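Local coordinates for aminopeptidase N (Francisella tularensis subsp. tularensis, PDB 5DLL), which removes single amino acids from the N-terminal ends of peptides as a zinc-dependent M1-family exopeptidase, probably during turnover of intracellular peptides, at residues A[396-401]-A[538-543]; A[404-409]-A[494-499]; A[356-361]-A[567-572]; A[303-308]-A[337-342]; A[251-256]-A[410-415]. All coordinates share one frame; numbering follows the deposited sequence. Where two conformers were deposited one is given.

Contact 1: residues A[396-401]-A[538-543]; sequences GAEIIR and RDFSAP
The carboxylate of E398, on helix 390-423 of the M1 peptidase domain, meets the rim of the F540 phenyl ring, which sits in the loop between strands 533-535 and 545-547 of the Ig-like domain. E398 OE1 lies near the ring plane, 3.6 Å from F540 CD2, so the acidic oxygen faces the weakly positive C-H edge; the carboxylate and ring planes are turned 45° apart. Closer to the backbone the approach is apolar and looser, with E398 CB 4.4 Å from CG of P543, a compact hydrocarbon ring suited to a buried helix surface. A water spans the backbones: it can donate to E398 O at 3.0 Å and to S541 O at 3.2 Å, although it has more acceptors in reach than protons.

One shell further out, R353 of helix 349-369, outside both segments, holds this corner together. The R353 guanidinium makes a salt bridge with E398 OE2 and a hydrogen bond with D539 O, tying the glutamate and the loop to a common partner. The bend of the E398 chain at chi2 (-66°) keeps its carboxylate folded toward that meeting point. F540 is buried against V357, I360 and R361 of the same neighbouring helix, where a large aromatic fills the junction of the domains. The loop also folds back on the phenyl ring, placing A542 O over its centre, 3.6 Å above the plane.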
# COMPACT_ATOMS: atom_id res chain seq x y z
N GLY A 396 -0.67 -6.43 9.25
CA GLY A 396 -1.03 -7.79 8.86
C GLY A 396 0.12 -8.53 8.19
O GLY A 396 0.40 -9.68 8.52
N ALA A 397 0.79 -7.86 7.25
CA ALA A 397 1.96 -8.41 6.57
C ALA A 397 3.15 -8.62 7.52
O ALA A 397 3.85 -9.63 7.42
CB ALA A 397 2.38 -7.50 5.42
N GLU A 398 3.36 -7.68 8.44
CA GLU A 398 4.40 -7.80 9.48
C GLU A 398 4.23 -9.08 10.29
O GLU A 398 5.22 -9.72 10.64
CB GLU A 398 4.38 -6.61 10.44
CG GLU A 398 4.85 -5.29 9.83
CD GLU A 398 6.31 -5.30 9.44
OE1 GLU A 398 7.17 -5.47 10.34
OE2 GLU A 398 6.60 -5.14 8.23
N ILE A 399 2.98 -9.44 10.58
CA ILE A 399 2.70 -10.66 11.34
C ILE A 399 3.06 -11.91 10.53
O ILE A 399 3.59 -12.88 11.07
CB ILE A 399 1.22 -10.73 11.79
CG1 ILE A 399 0.89 -9.57 12.74
CG2 ILE A 399 0.92 -12.06 12.48
CD1 ILE A 399 1.68 -9.54 14.03
N ILE A 400 2.77 -11.86 9.23
CA ILE A 400 3.14 -12.95 8.32
C ILE A 400 4.66 -13.02 8.15
O ILE A 400 5.23 -14.11 8.07
CB ILE A 400 2.41 -12.79 6.97
CG1 ILE A 400 0.95 -13.21 7.15
CG2 ILE A 400 3.07 -13.62 5.88
CD1 ILE A 400 -0.04 -12.35 6.40
N ARG A 401 5.30 -11.86 8.11
CA ARG A 401 6.75 -11.76 8.06
C ARG A 401 7.41 -12.32 9.32
O ARG A 401 8.49 -12.91 9.26
CB ARG A 401 7.17 -10.31 7.84
CG ARG A 401 8.67 -10.08 7.78
CD ARG A 401 9.00 -8.64 7.44
NE ARG A 401 8.59 -8.30 6.08
CZ ARG A 401 9.24 -8.66 4.98
NH1 ARG A 401 10.34 -9.40 5.04
NH2 ARG A 401 8.77 -8.29 3.80
N ARG A 538 16.88 -6.96 14.04
CA ARG A 538 17.41 -6.80 12.69
C ARG A 538 16.29 -6.91 11.66
O ARG A 538 15.46 -7.82 11.73
CB ARG A 538 18.46 -7.86 12.41
CG ARG A 538 19.74 -7.69 13.22
CD ARG A 538 20.73 -8.78 12.86
NE ARG A 538 22.08 -8.47 13.30
CZ ARG A 538 23.16 -9.18 12.96
NH1 ARG A 538 23.05 -10.25 12.18
NH2 ARG A 538 24.36 -8.81 13.41
N ASP A 539 16.28 -5.98 10.70
CA ASP A 539 15.21 -5.87 9.70
C ASP A 539 13.83 -5.62 10.33
O ASP A 539 12.81 -5.99 9.74
CB ASP A 539 15.17 -7.10 8.79
CG ASP A 539 16.47 -7.33 8.06
OD1 ASP A 539 16.88 -6.44 7.28
OD2 ASP A 539 17.09 -8.40 8.26
N PHE A 540 13.82 -4.98 11.50
CA PHE A 540 12.58 -4.69 12.23
C PHE A 540 11.79 -5.99 12.40
O PHE A 540 10.67 -6.14 11.88
CB PHE A 540 11.79 -3.62 11.47
CG PHE A 540 10.73 -2.94 12.28
CD1 PHE A 540 11.07 -2.15 13.37
CD2 PHE A 540 9.38 -3.05 11.93
CE1 PHE A 540 10.09 -1.50 14.11
CE2 PHE A 540 8.41 -2.40 12.67
CZ PHE A 540 8.76 -1.63 13.76
N SER A 541 12.39 -6.93 13.12
CA SER A 541 11.87 -8.30 13.20
C SER A 541 10.48 -8.39 13.82
O SER A 541 9.71 -9.30 13.49
CB SER A 541 12.85 -9.22 13.94
OG SER A 541 13.11 -8.76 15.25
N ALA A 542 10.16 -7.45 14.71
CA ALA A 542 8.83 -7.34 15.32
C ALA A 542 8.34 -5.88 15.30
O ALA A 542 9.15 -4.96 15.45
CB ALA A 542 8.87 -7.86 16.75
N PRO A 543 7.02 -5.66 15.13
CA PRO A 543 6.45 -4.31 15.12
C PRO A 543 6.29 -3.73 16.53
O PRO A 543 5.18 -3.68 17.07
CB PRO A 543 5.09 -4.52 14.44
CG PRO A 543 4.71 -5.91 14.80
CD PRO A 543 5.99 -6.69 14.88
O HOH W 1 8.04 -8.74 10.79

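Contact 2: residues A[404-409]-A[494-499]; sequences HTLLGE and HIPVKM
With its CG anti to the carbonyl carbon (chi1 -72°), L406 extends both methyl groups from helix 390-423 toward H494, whose own ring is swung out with CG anti to the backbone N (chi1 -166°). The two side chains approach from opposite directions. They join the peptidase domain to the Ig-like domain, where H494 immediately precedes strand 495-502 of a three-stranded antiparallel sheet. L406 CD1 lies over one face of the imidazole, 4.1 Å above its plane and offset toward the rim. The other methyl, CD2, carries the closest approach, 3.7 Å from P496 CB, and also comes within 4.0 Å of H494 NE2. Branched leucine suits this place because its two methyls can serve two neighbouring partners at once.

Alternation along the strand decides which residues take part: H494, P496 and K498 face the helix, whereas I495 and V497 point away and pair through their backbones with strand 508-516. P496 turns an apolar ring edge, chiefly its CB, to the helix, and its carbonyl oxygen receives a hydrogen bond from S541 OG. Beside L406, T405 adds a looser apolar touch, its CG2 4.3 Å from P496 CB. Its hydroxyl is turned to the helix itself, hydrogen-bonded to R401 O. Spanning the segment from first residue to last, H404 NE2 donates in its ring plane to E409 OE1, also salt-bridged to R252, at 2.8 Å, the N-H...O angle being 161°.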
# COMPACT_ATOMS: atom_id res chain seq x y z
N HIS A 404 7.74 -15.93 8.91
CA HIS A 404 8.89 -16.15 8.04
C HIS A 404 10.19 -16.11 8.84
O HIS A 404 11.07 -16.94 8.64
CB HIS A 404 8.92 -15.10 6.92
CG HIS A 404 9.99 -15.34 5.90
ND1 HIS A 404 11.31 -15.00 6.11
CD2 HIS A 404 9.93 -15.88 4.67
CE1 HIS A 404 12.02 -15.33 5.05
NE2 HIS A 404 11.21 -15.86 4.16
N THR A 405 10.31 -15.13 9.73
CA THR A 405 11.49 -14.97 10.59
C THR A 405 11.68 -16.17 11.52
O THR A 405 12.81 -16.65 11.69
CB THR A 405 11.38 -13.68 11.45
OG1 THR A 405 11.14 -12.56 10.59
CG2 THR A 405 12.64 -13.43 12.24
N LEU A 406 10.59 -16.67 12.09
CA LEU A 406 10.64 -17.81 13.01
C LEU A 406 10.98 -19.13 12.32
O LEU A 406 11.72 -19.94 12.88
CB LEU A 406 9.31 -17.95 13.76
CG LEU A 406 9.03 -16.88 14.82
CD1 LEU A 406 7.59 -16.94 15.29
CD2 LEU A 406 9.98 -17.01 16.00
N LEU A 407 10.45 -19.35 11.12
CA LEU A 407 10.63 -20.63 10.42
C LEU A 407 11.79 -20.66 9.43
O LEU A 407 12.31 -21.73 9.12
CB LEU A 407 9.36 -21.00 9.66
CG LEU A 407 8.08 -21.24 10.46
CD1 LEU A 407 6.93 -21.40 9.49
CD2 LEU A 407 8.22 -22.45 11.38
N GLY A 408 12.18 -19.49 8.92
CA GLY A 408 13.12 -19.41 7.81
C GLY A 408 12.42 -19.73 6.51
O GLY A 408 11.30 -20.25 6.51
N GLU A 409 13.07 -19.42 5.39
CA GLU A 409 12.44 -19.53 4.07
C GLU A 409 11.92 -20.95 3.80
O GLU A 409 10.77 -21.13 3.42
CB GLU A 409 13.41 -19.10 2.97
CG GLU A 409 12.90 -19.30 1.54
CD GLU A 409 11.80 -18.33 1.11
OE1 GLU A 409 11.61 -17.28 1.77
OE2 GLU A 409 11.14 -18.60 0.09
N HIS A 494 4.34 -13.48 21.44
CA HIS A 494 5.48 -14.21 20.91
C HIS A 494 6.29 -13.25 20.03
O HIS A 494 5.87 -12.93 18.91
CB HIS A 494 4.96 -15.39 20.08
CG HIS A 494 6.00 -16.42 19.75
ND1 HIS A 494 5.68 -17.73 19.49
CD2 HIS A 494 7.35 -16.33 19.65
CE1 HIS A 494 6.78 -18.41 19.23
NE2 HIS A 494 7.81 -17.58 19.33
N ILE A 495 7.43 -12.78 20.54
CA ILE A 495 8.27 -11.81 19.82
C ILE A 495 9.55 -12.49 19.32
O ILE A 495 10.31 -13.02 20.12
CB ILE A 495 8.72 -10.61 20.71
CG1 ILE A 495 7.64 -10.17 21.71
CG2 ILE A 495 9.14 -9.43 19.83
CD1 ILE A 495 6.38 -9.61 21.09
N PRO A 496 9.78 -12.47 17.99
CA PRO A 496 11.07 -12.90 17.45
C PRO A 496 12.06 -11.74 17.41
O PRO A 496 11.75 -10.68 16.86
CB PRO A 496 10.72 -13.36 16.04
CG PRO A 496 9.55 -12.53 15.66
CD PRO A 496 8.82 -12.17 16.92
N VAL A 497 13.24 -11.95 18.00
CA VAL A 497 14.29 -10.95 18.03
C VAL A 497 15.49 -11.42 17.21
O VAL A 497 16.32 -12.19 17.70
CB VAL A 497 14.75 -10.66 19.47
CG1 VAL A 497 15.54 -9.35 19.52
CG2 VAL A 497 13.56 -10.61 20.41
N LYS A 498 15.56 -10.97 15.96
CA LYS A 498 16.69 -11.29 15.08
C LYS A 498 17.87 -10.42 15.49
O LYS A 498 17.76 -9.19 15.52
CB LYS A 498 16.32 -11.05 13.62
CG LYS A 498 17.33 -11.59 12.63
CD LYS A 498 16.94 -11.30 11.20
CE LYS A 498 18.10 -11.60 10.25
NZ LYS A 498 17.77 -11.28 8.84
N MET A 499 18.99 -11.05 15.80
CA MET A 499 20.08 -10.36 16.49
C MET A 499 21.47 -10.91 16.20
O MET A 499 21.64 -11.94 15.55
CB MET A 499 19.81 -10.37 18.00
CG MET A 499 19.55 -11.75 18.61
SD MET A 499 21.04 -12.63 19.11
CE MET A 499 21.54 -11.68 20.54

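Contact 3: residues A[356-361]-A[567-572]; sequences DVRIIR and NRWDSL
W569 opens the contact from helix 565-581 of the C-terminal ARM-type helical domain, by pointing its indole at R361 of helix 349-369 in the peptidase domain. The two short helical segments cross at -44° with their axes 13.5 Å apart, a distance that takes long side chains to span. The six-membered end of the indole does the touching: W569 CZ3 is 3.8 Å from R361 NH1, and the guanidinium lies nearly parallel to the ring system, 11° between the planes. R358 CD approaches the indole edge in one of two modelled conformers, so that touch is less certain.

D570 comes next and supplies the charge. Its OD1 accepts from R361 NH1 at 2.9 Å, on the syn side of the carboxylate but 30° out of its plane; a weaker bond from R361 NH2 to the same oxygen completes the salt bridge. R361 reaches across because its chain is extended from CG to NE. V357 CG1, one helical turn earlier, supports a guanidinium face from 3.7 Å above its plane.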
# COMPACT_ATOMS: atom_id res chain seq x y z
N ASP A 356 8.79 0.17 4.12
CA ASP A 356 7.69 -0.54 4.78
C ASP A 356 7.68 -0.30 6.29
O ASP A 356 6.61 -0.22 6.89
CB ASP A 356 7.76 -2.05 4.50
CG ASP A 356 7.60 -2.40 3.02
OD1 ASP A 356 7.02 -1.58 2.26
OD2 ASP A 356 8.04 -3.49 2.61
N VAL A 357 8.86 -0.19 6.89
CA VAL A 357 8.97 0.12 8.31
C VAL A 357 8.56 1.57 8.62
O VAL A 357 7.89 1.82 9.63
CB VAL A 357 10.40 -0.14 8.84
CG1 VAL A 357 10.53 0.32 10.29
CG2 VAL A 357 10.75 -1.61 8.71
N ARG A 358 8.96 2.51 7.77
CA ARG A 358 8.57 3.91 7.93
C ARG A 358 7.05 4.06 8.06
O ARG A 358 6.57 4.91 8.80
CB ARG A 358 9.10 4.77 6.77
CG ARG A 358 10.61 5.00 6.75
CD ARG A 358 11.18 5.19 8.15
NE ARG A 358 10.42 6.16 8.92
CZ ARG A 358 10.66 6.46 10.19
NH1 ARG A 358 11.65 5.87 10.84
NH2 ARG A 358 9.90 7.35 10.82
N ILE A 359 6.31 3.23 7.32
CA ILE A 359 4.84 3.20 7.41
C ILE A 359 4.35 2.70 8.77
O ILE A 359 3.42 3.27 9.34
CB ILE A 359 4.22 2.34 6.28
CG1 ILE A 359 4.19 3.13 4.97
CG2 ILE A 359 2.81 1.87 6.63
CD1 ILE A 359 3.78 2.31 3.76
N ILE A 360 4.98 1.65 9.28
CA ILE A 360 4.61 1.10 10.58
C ILE A 360 4.91 2.07 11.72
O ILE A 360 4.10 2.24 12.63
CB ILE A 360 5.31 -0.25 10.86
CG1 ILE A 360 4.90 -1.30 9.82
CG2 ILE A 360 4.98 -0.75 12.27
CD1 ILE A 360 3.40 -1.53 9.72
N ARG A 361 6.07 2.72 11.67
CA ARG A 361 6.44 3.70 12.70
C ARG A 361 5.66 5.00 12.59
O ARG A 361 5.38 5.64 13.60
CB ARG A 361 7.93 3.98 12.64
CG ARG A 361 8.77 2.81 13.11
CD ARG A 361 10.24 3.10 12.90
NE ARG A 361 11.08 2.08 13.52
CZ ARG A 361 12.39 1.98 13.34
NH1 ARG A 361 13.03 2.84 12.55
NH2 ARG A 361 13.06 1.01 13.94
N ASN A 567 19.91 -2.24 10.51
CA ASN A 567 20.36 -1.70 11.79
C ASN A 567 21.45 -0.65 11.65
O ASN A 567 21.63 0.18 12.54
CB ASN A 567 20.81 -2.81 12.75
CG ASN A 567 19.70 -3.31 13.66
OD1 ASN A 567 18.56 -2.84 13.60
ND2 ASN A 567 20.03 -4.28 14.51
N ARG A 568 22.19 -0.69 10.53
CA ARG A 568 23.17 0.35 10.22
C ARG A 568 22.47 1.68 9.93
O ARG A 568 22.81 2.70 10.50
CB ARG A 568 24.06 -0.06 9.04
CG ARG A 568 25.00 -1.21 9.36
CD ARG A 568 25.84 -1.61 8.15
NE ARG A 568 26.99 -0.73 7.95
CZ ARG A 568 28.03 -1.00 7.16
NH1 ARG A 568 28.10 -2.14 6.47
NH2 ARG A 568 29.02 -0.12 7.05
N TRP A 569 21.49 1.64 9.03
CA TRP A 569 20.62 2.80 8.77
C TRP A 569 19.89 3.23 10.04
O TRP A 569 19.86 4.42 10.37
CB TRP A 569 19.63 2.47 7.64
CG TRP A 569 18.47 3.41 7.50
CD1 TRP A 569 18.39 4.53 6.72
CD2 TRP A 569 17.19 3.29 8.15
NE1 TRP A 569 17.16 5.12 6.86
CE2 TRP A 569 16.40 4.38 7.73
CE3 TRP A 569 16.64 2.37 9.06
CZ2 TRP A 569 15.10 4.58 8.18
CZ3 TRP A 569 15.35 2.57 9.50
CH2 TRP A 569 14.59 3.67 9.07
N ASP A 570 19.31 2.28 10.76
CA ASP A 570 18.48 2.59 11.92
C ASP A 570 19.27 3.29 13.01
O ASP A 570 18.80 4.25 13.61
CB ASP A 570 17.84 1.31 12.48
CG ASP A 570 16.67 1.59 13.40
OD1 ASP A 570 15.82 2.44 13.05
OD2 ASP A 570 16.58 0.96 14.48
N SER A 571 20.48 2.80 13.27
CA SER A 571 21.36 3.37 14.29
C SER A 571 21.92 4.73 13.87
O SER A 571 22.14 5.59 14.72
CB SER A 571 22.51 2.41 14.60
OG SER A 571 22.03 1.18 15.10
N LEU A 572 22.15 4.92 12.57
CA LEU A 572 22.65 6.20 12.06
C LEU A 572 21.57 7.28 12.10
O LEU A 572 21.85 8.44 12.44
CB LEU A 572 23.17 6.02 10.63
CG LEU A 572 23.99 7.18 10.03
CD1 LEU A 572 25.19 7.53 10.89
CD2 LEU A 572 24.43 6.84 8.61

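Contact 4: residues A[303-308]-A[337-342]; sequences VQSVVG and FRDQEF
Q304, on helix 297-312, lays its aliphatic stem against the ring of F342 from helix 328-346, with Q304 CG 3.8 Å from F342 CE2. The backbone oxygen of the same residue lies at the ring edge, in plane, where Q304 O is 3.7 Å from F342 CE2. Q304 thus offers methylene to the phenyl, while its extended chain carries the amide on to N347, the hydrogen-bond partner of OE1. S305 follows, its OG 3.5 Å from D339 OD2.

One turn on from Q304, G308 brings the helices close. Its CA lies 3.9 Å from F342 CE2; having no side chain, glycine lets the backbone itself come against the F342 ring. The segments run in roughly opposite directions (143°), their axes 9.3 Å apart, and the nearest pair of CA atoms is G308 and D339, at 6.0 Å. F342 reaches over with CG anti to its backbone N (chi1 167°), and F312 meets it edge-to-face.

D339 ties this packing to the zinc site. Its OD1 is hydrogen-bonded to ND1 of H309, the zinc ligand that directly follows G308, a second-shell contact consistent with orienting the imidazole. With H313 and E332 as the other protein ligands, these two helices frame the HExxH-plus-glutamate zinc site of M1 aminopeptidases.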
# COMPACT_ATOMS: atom_id res chain seq x y z
N VAL A 303 4.33 0.67 -10.53
CA VAL A 303 3.59 -0.09 -11.55
C VAL A 303 3.85 -1.58 -11.41
O VAL A 303 2.92 -2.39 -11.49
CB VAL A 303 3.98 0.35 -12.98
CG1 VAL A 303 3.49 -0.65 -14.03
CG2 VAL A 303 3.44 1.74 -13.29
N GLN A 304 5.11 -1.93 -11.20
CA GLN A 304 5.53 -3.30 -10.97
C GLN A 304 4.86 -3.89 -9.72
O GLN A 304 4.30 -4.98 -9.77
CB GLN A 304 7.05 -3.36 -10.82
CG GLN A 304 7.64 -4.77 -10.87
CD GLN A 304 9.07 -4.82 -10.36
OE1 GLN A 304 9.39 -4.32 -9.28
NE2 GLN A 304 9.95 -5.44 -11.15
N SER A 305 4.95 -3.14 -8.62
CA SER A 305 4.38 -3.54 -7.32
C SER A 305 2.86 -3.73 -7.37
O SER A 305 2.32 -4.67 -6.79
CB SER A 305 4.70 -2.47 -6.27
OG SER A 305 4.02 -2.72 -5.05
N VAL A 306 2.20 -2.79 -8.04
CA VAL A 306 0.75 -2.81 -8.22
C VAL A 306 0.32 -4.06 -8.98
O VAL A 306 -0.52 -4.84 -8.51
CB VAL A 306 0.29 -1.53 -8.95
CG1 VAL A 306 -1.12 -1.67 -9.50
CG2 VAL A 306 0.40 -0.32 -8.04
N VAL A 307 0.91 -4.26 -10.16
CA VAL A 307 0.60 -5.42 -11.00
C VAL A 307 0.94 -6.69 -10.23
O VAL A 307 0.16 -7.65 -10.22
CB VAL A 307 1.39 -5.38 -12.33
CG1 VAL A 307 1.23 -6.69 -13.10
CG2 VAL A 307 0.94 -4.20 -13.19
N GLY A 308 2.11 -6.70 -9.60
CA GLY A 308 2.54 -7.83 -8.78
C GLY A 308 1.48 -8.21 -7.77
O GLY A 308 0.97 -9.33 -7.78
N PHE A 337 2.57 -8.99 2.07
CA PHE A 337 3.87 -9.56 2.40
C PHE A 337 4.55 -10.07 1.13
O PHE A 337 5.74 -9.85 0.91
CB PHE A 337 3.72 -10.70 3.41
CG PHE A 337 4.97 -11.51 3.59
CD1 PHE A 337 5.99 -11.05 4.41
CD2 PHE A 337 5.13 -12.73 2.95
CE1 PHE A 337 7.14 -11.79 4.58
CE2 PHE A 337 6.28 -13.48 3.12
CZ PHE A 337 7.29 -13.01 3.93
N ARG A 338 3.78 -10.74 0.28
CA ARG A 338 4.31 -11.25 -0.97
C ARG A 338 4.74 -10.14 -1.93
O ARG A 338 5.82 -10.21 -2.50
CB ARG A 338 3.29 -12.17 -1.64
CG ARG A 338 3.01 -13.42 -0.83
CD ARG A 338 1.88 -14.21 -1.47
NE ARG A 338 2.33 -14.79 -2.74
CZ ARG A 338 1.54 -15.28 -3.68
NH1 ARG A 338 0.22 -15.26 -3.53
NH2 ARG A 338 2.06 -15.78 -4.78
N ASP A 339 3.91 -9.11 -2.09
CA ASP A 339 4.25 -7.99 -2.99
C ASP A 339 5.50 -7.24 -2.52
O ASP A 339 6.28 -6.77 -3.34
CB ASP A 339 3.05 -7.03 -3.21
CG ASP A 339 3.10 -5.77 -2.32
OD1 ASP A 339 2.13 -5.54 -1.57
OD2 ASP A 339 4.07 -4.98 -2.41
N GLN A 340 5.69 -7.12 -1.20
CA GLN A 340 6.86 -6.41 -0.69
C GLN A 340 8.12 -7.28 -0.75
O GLN A 340 9.23 -6.76 -0.83
CB GLN A 340 6.60 -5.82 0.71
CG GLN A 340 6.29 -6.80 1.82
CD GLN A 340 5.73 -6.12 3.06
OE1 GLN A 340 5.11 -5.06 2.98
NE2 GLN A 340 5.94 -6.74 4.23
N GLU A 341 7.94 -8.60 -0.74
CA GLU A 341 9.03 -9.55 -1.00
C GLU A 341 9.42 -9.59 -2.48
O GLU A 341 10.58 -9.77 -2.82
CB GLU A 341 8.64 -10.96 -0.56
CG GLU A 341 8.64 -11.16 0.94
CD GLU A 341 10.03 -11.04 1.53
OE1 GLU A 341 10.99 -11.58 0.94
OE2 GLU A 341 10.17 -10.41 2.60
N PHE A 342 8.42 -9.47 -3.34
CA PHE A 342 8.61 -9.45 -4.79
C PHE A 342 9.43 -8.24 -5.17
O PHE A 342 10.44 -8.34 -5.87
CB PHE A 342 7.24 -9.43 -5.47
CG PHE A 342 7.26 -9.11 -6.94
CD1 PHE A 342 8.00 -9.88 -7.82
CD2 PHE A 342 6.48 -8.07 -7.45
CE1 PHE A 342 8.00 -9.59 -9.18
CE2 PHE A 342 6.47 -7.78 -8.80
CZ PHE A 342 7.23 -8.55 -9.67

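Contact 5: residues A[251-256]-A[410-415]; sequences DRFGLE and EGFQKG
The F253 ring has an amide on one face and a guanidinium on the other: Q413 NE2 stands over the ring centre, 3.7 Å above its plane, and R338 of helix 328-346 makes a cation-pi contact from the opposite side. This amide-on-ring packing joins the C-terminal end of helix 236-253 to helix 390-423 within the peptidase domain. The Q413 amide is nearly upright, its plane 82° from that of the phenyl, with OE1 3.5 Å from F253 CD2. At the edge of the F412 ring, near its plane, comes F253 CE2, 4.3 Å from F412 CE2, an apolar touch between two buried aromatics.

Q413 reaches F253 through a chain bent at chi2 (-59°), and its NE2 is held by a hydrogen bond to E409 OE2, one turn earlier. Glutamine suits the spot by serving ring and carboxylate together. R252 crosses Q413 at about a right angle, its CG 4.2 Å from Q413 NE2; its NH1 makes a salt bridge with E341, and its NH2 another with E409 OE1.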
# COMPACT_ATOMS: atom_id res chain seq x y z
N ASP A 251 9.32 -19.25 -9.33
CA ASP A 251 10.66 -19.45 -8.79
C ASP A 251 10.66 -19.54 -7.26
O ASP A 251 11.12 -20.52 -6.70
CB ASP A 251 11.62 -18.33 -9.25
CG ASP A 251 12.02 -18.46 -10.72
OD1 ASP A 251 11.79 -19.52 -11.35
OD2 ASP A 251 12.58 -17.48 -11.27
N ARG A 252 10.11 -18.53 -6.59
CA ARG A 252 10.20 -18.46 -5.14
C ARG A 252 9.11 -19.24 -4.39
O ARG A 252 9.39 -19.85 -3.36
CB ARG A 252 10.21 -17.02 -4.66
CG ARG A 252 10.36 -16.92 -3.16
CD ARG A 252 10.96 -15.62 -2.68
NE ARG A 252 10.89 -15.57 -1.22
CZ ARG A 252 11.07 -14.49 -0.47
NH1 ARG A 252 11.35 -13.32 -1.04
NH2 ARG A 252 10.97 -14.58 0.85
N PHE A 253 7.88 -19.21 -4.90
CA PHE A 253 6.74 -19.80 -4.17
C PHE A 253 6.25 -21.15 -4.71
O PHE A 253 5.51 -21.86 -4.03
CB PHE A 253 5.59 -18.79 -4.09
CG PHE A 253 5.67 -17.87 -2.91
CD1 PHE A 253 6.41 -16.70 -2.97
CD2 PHE A 253 5.01 -18.18 -1.73
CE1 PHE A 253 6.50 -15.86 -1.87
CE2 PHE A 253 5.09 -17.34 -0.62
CZ PHE A 253 5.83 -16.18 -0.69
N GLY A 254 6.68 -21.51 -5.92
CA GLY A 254 6.23 -22.74 -6.55
C GLY A 254 4.78 -22.65 -7.00
O GLY A 254 4.07 -23.65 -7.02
N LEU A 255 4.35 -21.44 -7.35
CA LEU A 255 2.96 -21.18 -7.74
C LEU A 255 2.86 -20.85 -9.22
O LEU A 255 3.32 -19.79 -9.68
CB LEU A 255 2.37 -20.04 -6.90
CG LEU A 255 2.30 -20.36 -5.40
CD1 LEU A 255 1.89 -19.13 -4.60
CD2 LEU A 255 1.36 -21.52 -5.13
N GLU A 256 2.25 -21.78 -9.95
CA GLU A 256 2.01 -21.65 -11.38
C GLU A 256 0.60 -21.11 -11.63
O GLU A 256 -0.36 -21.48 -10.94
CB GLU A 256 2.18 -23.03 -12.02
CG GLU A 256 2.41 -23.01 -13.53
CD GLU A 256 2.53 -24.41 -14.11
OE1 GLU A 256 3.01 -25.32 -13.40
OE2 GLU A 256 2.16 -24.59 -15.29
N GLU A 410 12.78 -21.93 4.00
CA GLU A 410 12.47 -23.31 3.61
C GLU A 410 11.22 -23.81 4.33
O GLU A 410 10.32 -24.37 3.70
CB GLU A 410 13.67 -24.22 3.89
CG GLU A 410 13.68 -25.52 3.09
CD GLU A 410 14.98 -26.29 3.21
OE1 GLU A 410 15.91 -25.83 3.91
OE2 GLU A 410 15.09 -27.38 2.59
N GLY A 411 11.16 -23.57 5.64
CA GLY A 411 10.02 -23.97 6.47
C GLY A 411 8.76 -23.15 6.24
O GLY A 411 7.65 -23.63 6.45
N PHE A 412 8.94 -21.89 5.84
CA PHE A 412 7.82 -21.03 5.48
C PHE A 412 7.16 -21.52 4.19
O PHE A 412 5.93 -21.55 4.10
CB PHE A 412 8.31 -19.59 5.31
CG PHE A 412 7.21 -18.59 5.09
CD1 PHE A 412 6.46 -18.11 6.15
CD2 PHE A 412 6.95 -18.10 3.81
CE1 PHE A 412 5.45 -17.18 5.95
CE2 PHE A 412 5.95 -17.17 3.61
CZ PHE A 412 5.20 -16.71 4.68
N GLN A 413 7.97 -21.91 3.20
CA GLN A 413 7.45 -22.50 1.96
C GLN A 413 6.80 -23.86 2.21
O GLN A 413 5.81 -24.20 1.56
CB GLN A 413 8.56 -22.64 0.91
CG GLN A 413 9.16 -21.33 0.42
CD GLN A 413 8.13 -20.41 -0.21
OE1 GLN A 413 7.11 -20.85 -0.73
NE2 GLN A 413 8.41 -19.10 -0.16
N LYS A 414 7.35 -24.65 3.13
CA LYS A 414 6.70 -25.89 3.59
C LYS A 414 5.30 -25.60 4.14
O LYS A 414 4.37 -26.40 3.95
CB LYS A 414 7.52 -26.58 4.68
CG LYS A 414 8.69 -27.43 4.21
CD LYS A 414 9.34 -28.12 5.40
CE LYS A 414 10.50 -29.01 5.00
NZ LYS A 414 11.69 -28.24 4.53
N GLY A 415 5.15 -24.47 4.83
CA GLY A 415 3.87 -24.05 5.38
C GLY A 415 2.89 -23.55 4.33
O GLY A 415 1.69 -23.77 4.46

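Overall arrangement
Helix 390-423 runs through contacts 1, 2 and 5, meeting in turn the Ig-like loop, the Ig-like strand 495-502 and the end of helix 236-253. Contacts 1 and 2 are neighbours, their centres 9 Å apart, and contact 2 is nested within the chain loop closed by contact 1, itself nested within that of contact 3. Contact 3 brings in the C-terminal helical domain; the centres of contacts 1 and 3 are 12 Å apart, F540 of contact 1 packing on V357, I360 and R361 of contact 3. Contact 4 closes first along the chain and lies inside the loop of contact 5; E341 joins it by salt bridges to R401 of contact 1 and R252 of contact 5. The zinc-site helices are thus linked through the peptidase domain to both following domains.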